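Local coordinates for protein putative Acetyltransferase (PDB 3DDD) that binds coenzyme A and, as a member of the GNAT acetyltransferase family, probably transfers acyl groups, at residues L70-C79 and G90-Y98. Numbering follows the deposited sequence.
Sequences LKDEPVGMGC and GLMGVKKAY. With COA (coenzyme A), chain B.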
ATOM      1  N   LEU A  70      11.127  21.423  -9.065  1.00 41.93           N
ATOM      2  CA  LEU A  70      12.242  22.288  -9.428  1.00 44.85           C
ATOM      3  C   LEU A  70      11.739  23.191 -10.532  1.00 46.29           C
ATOM      4  O   LEU A  70      11.667  22.760 -11.686  1.00 46.57           O
ATOM      5  CB  LEU A  70      13.457  21.481  -9.885  1.00 43.86           C
ATOM      6  CG  LEU A  70      14.691  22.330 -10.181  1.00 45.55           C
ATOM      7  CD1 LEU A  70      15.215  23.118  -8.947  1.00 39.61           C
ATOM      8  CD2 LEU A  70      15.785  21.438 -10.781  1.00 47.61           C
ATOM      9  N   LYS A  71      11.332  24.408 -10.157  1.00 49.71           N
ATOM     10  CA  LYS A  71      10.821  25.418 -11.094  1.00 53.68           C
ATOM     11  C   LYS A  71       9.652  24.865 -11.900  1.00 54.29           C
ATOM     12  O   LYS A  71       9.754  24.705 -13.124  1.00 57.20           O
ATOM     13  CB  LYS A  71      11.905  25.891 -12.076  1.00 53.98           C
ATOM     14  CG  LYS A  71      12.822  27.006 -11.582  1.00 57.55           C
ATOM     15  CD  LYS A  71      13.965  27.258 -12.567  1.00 57.13           C
ATOM     16  CE  LYS A  71      14.896  26.027 -12.718  1.00 62.23           C
ATOM     17  NZ  LYS A  71      15.636  26.042 -14.021  1.00 64.39           N
ATOM     18  N   ASP A  72       8.563  24.548 -11.219  1.00 51.99           N
ATOM     19  CA  ASP A  72       7.333  24.111 -11.889  1.00 53.23           C
ATOM     20  C   ASP A  72       7.394  22.744 -12.579  1.00 49.44           C
ATOM     21  O   ASP A  72       6.361  22.231 -13.005  1.00 52.15           O
ATOM     22  CB  ASP A  72       6.840  25.179 -12.883  1.00 53.95           C
ATOM     23  CG  ASP A  72       6.771  26.585 -12.263  1.00 62.21           C
ATOM     24  OD1 ASP A  72       6.852  26.708 -11.011  1.00 65.33           O
ATOM     25  OD2 ASP A  72       6.652  27.567 -13.042  1.00 73.70           O
ATOM     26  N   GLU A  73       8.583  22.169 -12.711  1.00 47.21           N
ATOM     27  CA  GLU A  73       8.735  20.797 -13.192  1.00 45.58           C
ATOM     28  C   GLU A  73       8.570  19.903 -11.944  1.00 43.83           C
ATOM     29  O   GLU A  73       9.260  20.088 -10.940  1.00 38.72           O
ATOM     30  CB  GLU A  73      10.101  20.629 -13.896  1.00 45.70           C
ATOM     31  CG  GLU A  73      10.571  19.209 -14.256  1.00 51.65           C
ATOM     32  CD  GLU A  73       9.700  18.475 -15.289  1.00 65.57           C
ATOM     33  OE1 GLU A  73       8.845  19.115 -15.944  1.00 68.55           O
ATOM     34  OE2 GLU A  73       9.875  17.239 -15.430  1.00 71.82           O
ATOM     35  N   PRO A  74       7.600  18.979 -11.980  1.00 43.63           N
ATOM     36  CA  PRO A  74       7.407  18.069 -10.877  1.00 43.12           C
ATOM     37  C   PRO A  74       8.479  16.985 -10.906  1.00 41.53           C
ATOM     38  O   PRO A  74       8.689  16.333 -11.923  1.00 42.58           O
ATOM     39  CB  PRO A  74       6.023  17.490 -11.153  1.00 43.73           C
ATOM     40  CG  PRO A  74       5.944  17.478 -12.617  1.00 46.84           C
ATOM     41  CD  PRO A  74       6.623  18.736 -13.055  1.00 44.93           C
ATOM     42  N   VAL A  75       9.140  16.781  -9.784  1.00 38.83           N
ATOM     43  CA  VAL A  75      10.322  15.945  -9.760  1.00 37.24           C
ATOM     44  C   VAL A  75      10.173  14.732  -8.839  1.00 34.05           C
ATOM     45  O   VAL A  75      10.709  13.665  -9.110  1.00 35.83           O
ATOM     46  CB  VAL A  75      11.537  16.843  -9.362  1.00 37.19           C
ATOM     47  CG1 VAL A  75      12.670  16.018  -8.763  1.00 42.91           C
ATOM     48  CG2 VAL A  75      11.991  17.620 -10.591  1.00 34.09           C
ATOM     49  N   GLY A  76       9.457  14.901  -7.740  1.00 33.48           N
ATOM     50  CA  GLY A  76       9.441  13.898  -6.667  1.00 30.97           C
ATOM     51  C   GLY A  76       8.188  13.972  -5.798  1.00 31.61           C
ATOM     52  O   GLY A  76       7.576  15.027  -5.660  1.00 32.53           O
HETATM   53  N   MSE A  77       7.827  12.834  -5.207  1.00 31.62           N
HETATM   54  CA  MSE A  77       6.643  12.720  -4.396  1.00 31.55           C
HETATM   55  C   MSE A  77       6.774  11.661  -3.351  1.00 31.21           C
HETATM   56  O   MSE A  77       7.616  10.749  -3.462  1.00 31.44           O
HETATM   57  CB  MSE A  77       5.449  12.344  -5.273  1.00 32.13           C
HETATM   58  CG  MSE A  77       5.505  10.946  -5.818  1.00 33.22           C
HETATM   59 SE   MSE A  77       3.901  10.631  -6.907  0.75 34.54          SE
HETATM   60  CE  MSE A  77       2.649  10.308  -5.482  1.00 31.68           C
ATOM     61  N   GLY A  78       5.872  11.731  -2.377  1.00 31.85           N
ATOM     62  CA  GLY A  78       5.711  10.668  -1.374  1.00 32.87           C
ATOM     63  C   GLY A  78       4.473  10.890  -0.538  1.00 33.60           C
ATOM     64  O   GLY A  78       3.938  12.008  -0.514  1.00 31.65           O
ATOM     65  N   CYS A  79       4.019   9.831   0.153  1.00 34.95           N
ATOM     66  CA  CYS A  79       2.791   9.890   0.944  1.00 33.57           C
ATOM     67  C   CYS A  79       2.869   9.241   2.281  1.00 33.22           C
ATOM     68  O   CYS A  79       3.606   8.284   2.481  1.00 30.97           O
ATOM     69  CB  CYS A  79       1.639   9.203   0.250  1.00 39.53           C
ATOM     70  SG  CYS A  79       1.281   9.813  -1.344  1.00 40.17           S
ATOM     71  N   GLY A  90       4.180   5.464   1.812  1.00 30.50           N
ATOM     72  CA  GLY A  90       4.175   4.822   0.525  1.00 30.96           C
ATOM     73  C   GLY A  90       4.259   5.768  -0.646  1.00 30.19           C
ATOM     74  O   GLY A  90       4.282   6.994  -0.471  1.00 32.90           O
ATOM     75  N   LEU A  91       4.382   5.201  -1.844  1.00 31.10           N
ATOM     76  CA  LEU A  91       4.307   5.979  -3.092  1.00 34.09           C
ATOM     77  C   LEU A  91       5.497   6.952  -3.261  1.00 36.70           C
ATOM     78  O   LEU A  91       5.399   7.954  -3.950  1.00 37.27           O
ATOM     79  CB  LEU A  91       2.916   6.687  -3.212  1.00 33.73           C
ATOM     80  CG  LEU A  91       1.642   5.811  -3.265  1.00 36.12           C
ATOM     81  CD1 LEU A  91       0.336   6.592  -3.667  1.00 31.71           C
ATOM     82  CD2 LEU A  91       1.841   4.639  -4.253  1.00 34.27           C
HETATM   83  N   MSE A  92       6.642   6.620  -2.649  1.00 37.77           N
HETATM   84  CA  MSE A  92       7.878   7.360  -2.883  1.00 36.84           C
HETATM   85  C   MSE A  92       8.383   7.180  -4.332  1.00 35.85           C
HETATM   86  O   MSE A  92       8.432   6.075  -4.861  1.00 34.57           O
HETATM   87  CB  MSE A  92       8.973   6.918  -1.926  1.00 33.84           C
HETATM   88  CG  MSE A  92       8.685   7.158  -0.454  1.00 41.17           C
HETATM   89 SE   MSE A  92       8.925   8.984   0.116  0.75 36.61          SE
HETATM   90  CE  MSE A  92      10.807   9.185  -0.381  1.00 40.35           C
ATOM     91  N   GLY A  93       8.808   8.281  -4.934  1.00 34.64           N
ATOM     92  CA  GLY A  93       9.165   8.309  -6.331  1.00 33.12           C
ATOM     93  C   GLY A  93       9.847   9.605  -6.688  1.00 33.33           C
ATOM     94  O   GLY A  93       9.338  10.684  -6.372  1.00 29.32           O
ATOM     95  N   VAL A  94      11.013   9.493  -7.335  1.00 33.38           N
ATOM     96  CA  VAL A  94      11.696  10.638  -7.935  1.00 31.22           C
ATOM     97  C   VAL A  94      12.020  10.283  -9.357  1.00 31.93           C
ATOM     98  O   VAL A  94      12.485   9.182  -9.639  1.00 30.79           O
ATOM     99  CB  VAL A  94      12.938  10.989  -7.138  1.00 31.55           C
ATOM    100  CG1 VAL A  94      13.834  12.052  -7.863  1.00 25.51           C
ATOM    101  CG2 VAL A  94      12.488  11.469  -5.727  1.00 29.65           C
ATOM    102  N   LYS A  95      11.746  11.219 -10.262  1.00 33.60           N
ATOM    103  CA  LYS A  95      11.927  10.999 -11.687  1.00 33.54           C
ATOM    104  C   LYS A  95      13.373  10.641 -11.933  1.00 32.34           C
ATOM    105  O   LYS A  95      14.245  11.224 -11.327  1.00 32.07           O
ATOM    106  CB  LYS A  95      11.546  12.256 -12.464  1.00 35.43           C
ATOM    107  CG  LYS A  95      10.046  12.433 -12.708  1.00 35.67           C
ATOM    108  CD  LYS A  95       9.831  13.717 -13.489  1.00 36.06           C
ATOM    109  CE  LYS A  95       8.431  13.839 -14.054  1.00 37.99           C
ATOM    110  NZ  LYS A  95       8.343  15.097 -14.806  1.00 47.34           N
ATOM    111  N   LYS A  96      13.626   9.681 -12.818  1.00 35.01           N
ATOM    112  CA  LYS A  96      14.970   9.098 -12.978  1.00 36.29           C
ATOM    113  C   LYS A  96      16.056  10.128 -13.218  1.00 33.75           C
ATOM    114  O   LYS A  96      17.152   9.966 -12.701  1.00 34.33           O
ATOM    115  CB  LYS A  96      15.010   8.018 -14.079  1.00 35.49           C
ATOM    116  CG  LYS A  96      14.278   6.708 -13.679  1.00 39.98           C
ATOM    117  CD  LYS A  96      14.377   5.610 -14.725  1.00 40.21           C
ATOM    118  CE  LYS A  96      13.566   5.952 -15.983  1.00 47.46           C
ATOM    119  NZ  LYS A  96      12.078   5.854 -15.782  1.00 53.51           N
ATOM    120  N   ALA A  97      15.749  11.199 -13.951  1.00 34.51           N
ATOM    121  CA  ALA A  97      16.733  12.263 -14.236  1.00 35.16           C
ATOM    122  C   ALA A  97      17.189  13.010 -12.981  1.00 33.73           C
ATOM    123  O   ALA A  97      18.184  13.732 -12.992  1.00 31.98           O
ATOM    124  CB  ALA A  97      16.171  13.274 -15.269  1.00 35.45           C
ATOM    125  N   TYR A  98      16.444  12.854 -11.899  1.00 35.01           N
ATOM    126  CA  TYR A  98      16.659  13.663 -10.708  1.00 33.97           C
ATOM    127  C   TYR A  98      17.042  12.803  -9.523  1.00 33.79           C
ATOM    128  O   TYR A  98      17.184  13.303  -8.404  1.00 33.49           O
ATOM    129  CB  TYR A  98      15.396  14.477 -10.418  1.00 34.29           C
ATOM    130  CG  TYR A  98      15.165  15.567 -11.419  1.00 31.76           C
ATOM    131  CD1 TYR A  98      15.827  16.785 -11.306  1.00 45.66           C
ATOM    132  CD2 TYR A  98      14.302  15.388 -12.493  1.00 39.20           C
ATOM    133  CE1 TYR A  98      15.636  17.812 -12.239  1.00 39.96           C
ATOM    134  CE2 TYR A  98      14.110  16.402 -13.439  1.00 41.23           C
ATOM    135  CZ  TYR A  98      14.779  17.615 -13.295  1.00 44.26           C
ATOM    136  OH  TYR A  98      14.589  18.635 -14.204  1.00 44.27           O
TER
HETATM  137  N1A COA B 300      20.038   1.688  -5.672  1.00 36.60           N
HETATM  138  C2A COA B 300      20.328   1.479  -4.346  1.00 33.67           C
HETATM  139  N3A COA B 300      20.069   2.475  -3.428  1.00 40.05           N
HETATM  140  C4A COA B 300      19.530   3.650  -3.870  1.00 28.01           C
HETATM  141  C5A COA B 300      19.215   3.872  -5.191  1.00 37.46           C
HETATM  142  C6A COA B 300      19.484   2.874  -6.097  1.00 40.06           C
HETATM  143  N6A COA B 300      19.489   3.226  -7.364  1.00 28.63           N
HETATM  144  N7A COA B 300      18.692   5.110  -5.346  1.00 31.82           N
HETATM  145  C8A COA B 300      18.647   5.664  -4.117  1.00 33.13           C
HETATM  146  N9A COA B 300      19.158   4.765  -3.206  1.00 25.62           N
HETATM  147  C1B COA B 300      19.173   4.863  -1.736  1.00 34.14           C
HETATM  148  C2B COA B 300      20.601   5.018  -1.228  1.00 34.14           C
HETATM  149  O2B COA B 300      20.780   4.491   0.053  1.00 34.37           O
HETATM  150  C3B COA B 300      20.727   6.515  -1.156  1.00 37.67           C
HETATM  151  O3B COA B 300      21.762   6.877  -0.307  1.00 40.81           O
HETATM  152  P3B COA B 300      23.272   7.036  -0.835  1.00 47.84           P
HETATM  153  O7A COA B 300      24.082   7.748   0.241  1.00 46.72           O
HETATM  154  O8A COA B 300      23.233   7.897  -2.064  1.00 36.01           O
HETATM  155  O9A COA B 300      23.866   5.671  -0.926  1.00 43.05           O
HETATM  156  C4B COA B 300      19.361   6.852  -0.614  1.00 35.57           C
HETATM  157  O4B COA B 300      18.499   6.041  -1.380  1.00 35.65           O
HETATM  158  C5B COA B 300      18.969   8.311  -0.704  1.00 33.83           C
HETATM  159  O5B COA B 300      19.226   8.774  -1.986  1.00 35.29           O
HETATM  160  P1A COA B 300      18.306   9.936  -2.569  1.00 33.02           P
HETATM  161  O1A COA B 300      19.095  10.702  -3.597  1.00 40.03           O
HETATM  162  O2A COA B 300      17.772  10.856  -1.504  1.00 28.34           O
HETATM  163  O3A COA B 300      17.118   9.060  -3.196  1.00 35.85           O
HETATM  164  P2A COA B 300      16.332   9.486  -4.530  1.00 29.55           P
HETATM  165  O4A COA B 300      16.081  10.937  -4.732  1.00 32.08           O
HETATM  166  O5A COA B 300      17.023   8.862  -5.730  1.00 39.24           O
HETATM  167  O6A COA B 300      14.943   8.667  -4.358  1.00 34.25           O
HETATM  168  CBP COA B 300      13.778   6.448  -4.411  1.00 42.18           C
HETATM  169  CCP COA B 300      14.986   7.307  -3.967  1.00 38.04           C
HETATM  170  CDP COA B 300      12.514   7.287  -4.220  1.00 30.87           C
HETATM  171  CEP COA B 300      13.732   5.238  -3.466  1.00 38.17           C
HETATM  172  CAP COA B 300      13.895   5.766  -5.790  1.00 44.71           C
HETATM  173  OAP COA B 300      15.043   6.123  -6.490  1.00 49.69           O
HETATM  174  C9P COA B 300      12.696   5.810  -6.712  1.00 37.44           C
HETATM  175  O9P COA B 300      11.945   6.917  -6.990  1.00 30.50           O
HETATM  176  N8P COA B 300      12.326   4.703  -7.316  1.00 52.59           N
HETATM  177  C7P COA B 300      10.925   4.389  -7.319  1.00 58.47           C
HETATM  178  C6P COA B 300      10.660   2.913  -7.219  1.00 57.27           C
HETATM  179  C5P COA B 300      11.495   2.256  -6.175  1.00 64.31           C
HETATM  180  O5P COA B 300      12.182   1.282  -6.577  1.00 61.92           O
HETATM  181  N4P COA B 300      11.471   2.755  -4.905  1.00 72.49           N
HETATM  182  C3P COA B 300      10.327   3.300  -4.136  1.00 65.62           C
HETATM  183  C2P COA B 300       9.527   2.325  -3.221  1.00 64.57           C
HETATM  184  S1P COA B 300      10.240   1.810  -1.607  1.00 49.23           S
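Val75 sets its CG2 methyl squarely over the centre of the Tyr98 ring, 3.6 Å from the centroid, in a CH-pi contact. A beta-branched valine suits the place because its second methyl also works: with CG1 anti to the backbone N (chi1 157°), that branch packs against Tyr98 CB at 3.5 Å. Leu70 CD2 reaches the same ring obliquely. Were Tyr98 replaced by an alanine, the Val75 methyls and Leu70 would probably lose their aromatic partner and a gap would open there.

The side where Lys95 runs past Pro74 to Glu73 is polar and partly exposed. The long, extended Lys95 chain carries NZ to Glu73 OE2 (2.7 Å) in a salt bridge, approaching that oxygen from above the carboxylate plane, with a weak bond to Pro74 O.

Between antiparallel backbones, Lys95 N gives Val75 O a nearly straight bond, and Met77 pairs with Gly93 through two bonds. A beta bulge then shifts the register before Cys79 pairs with Gly90. Gly78 suits its place because SE of Met92, a selenomethionine, lies 3.9 Å from its CA, where a side chain would collide. Val94 sits opposite Gly76 in a non-hydrogen-bonded pair, so its N-H points away from strand 73-82 and donates to O9P of coenzyme A (2.8 Å), as on the bulged GNAT strand that holds pantetheine.

The hairpin is flanked by strand 65-70; helix 103-118 packs on Val75, Met92 and Tyr98, while helices 30-41 and 47-60 cover Met77.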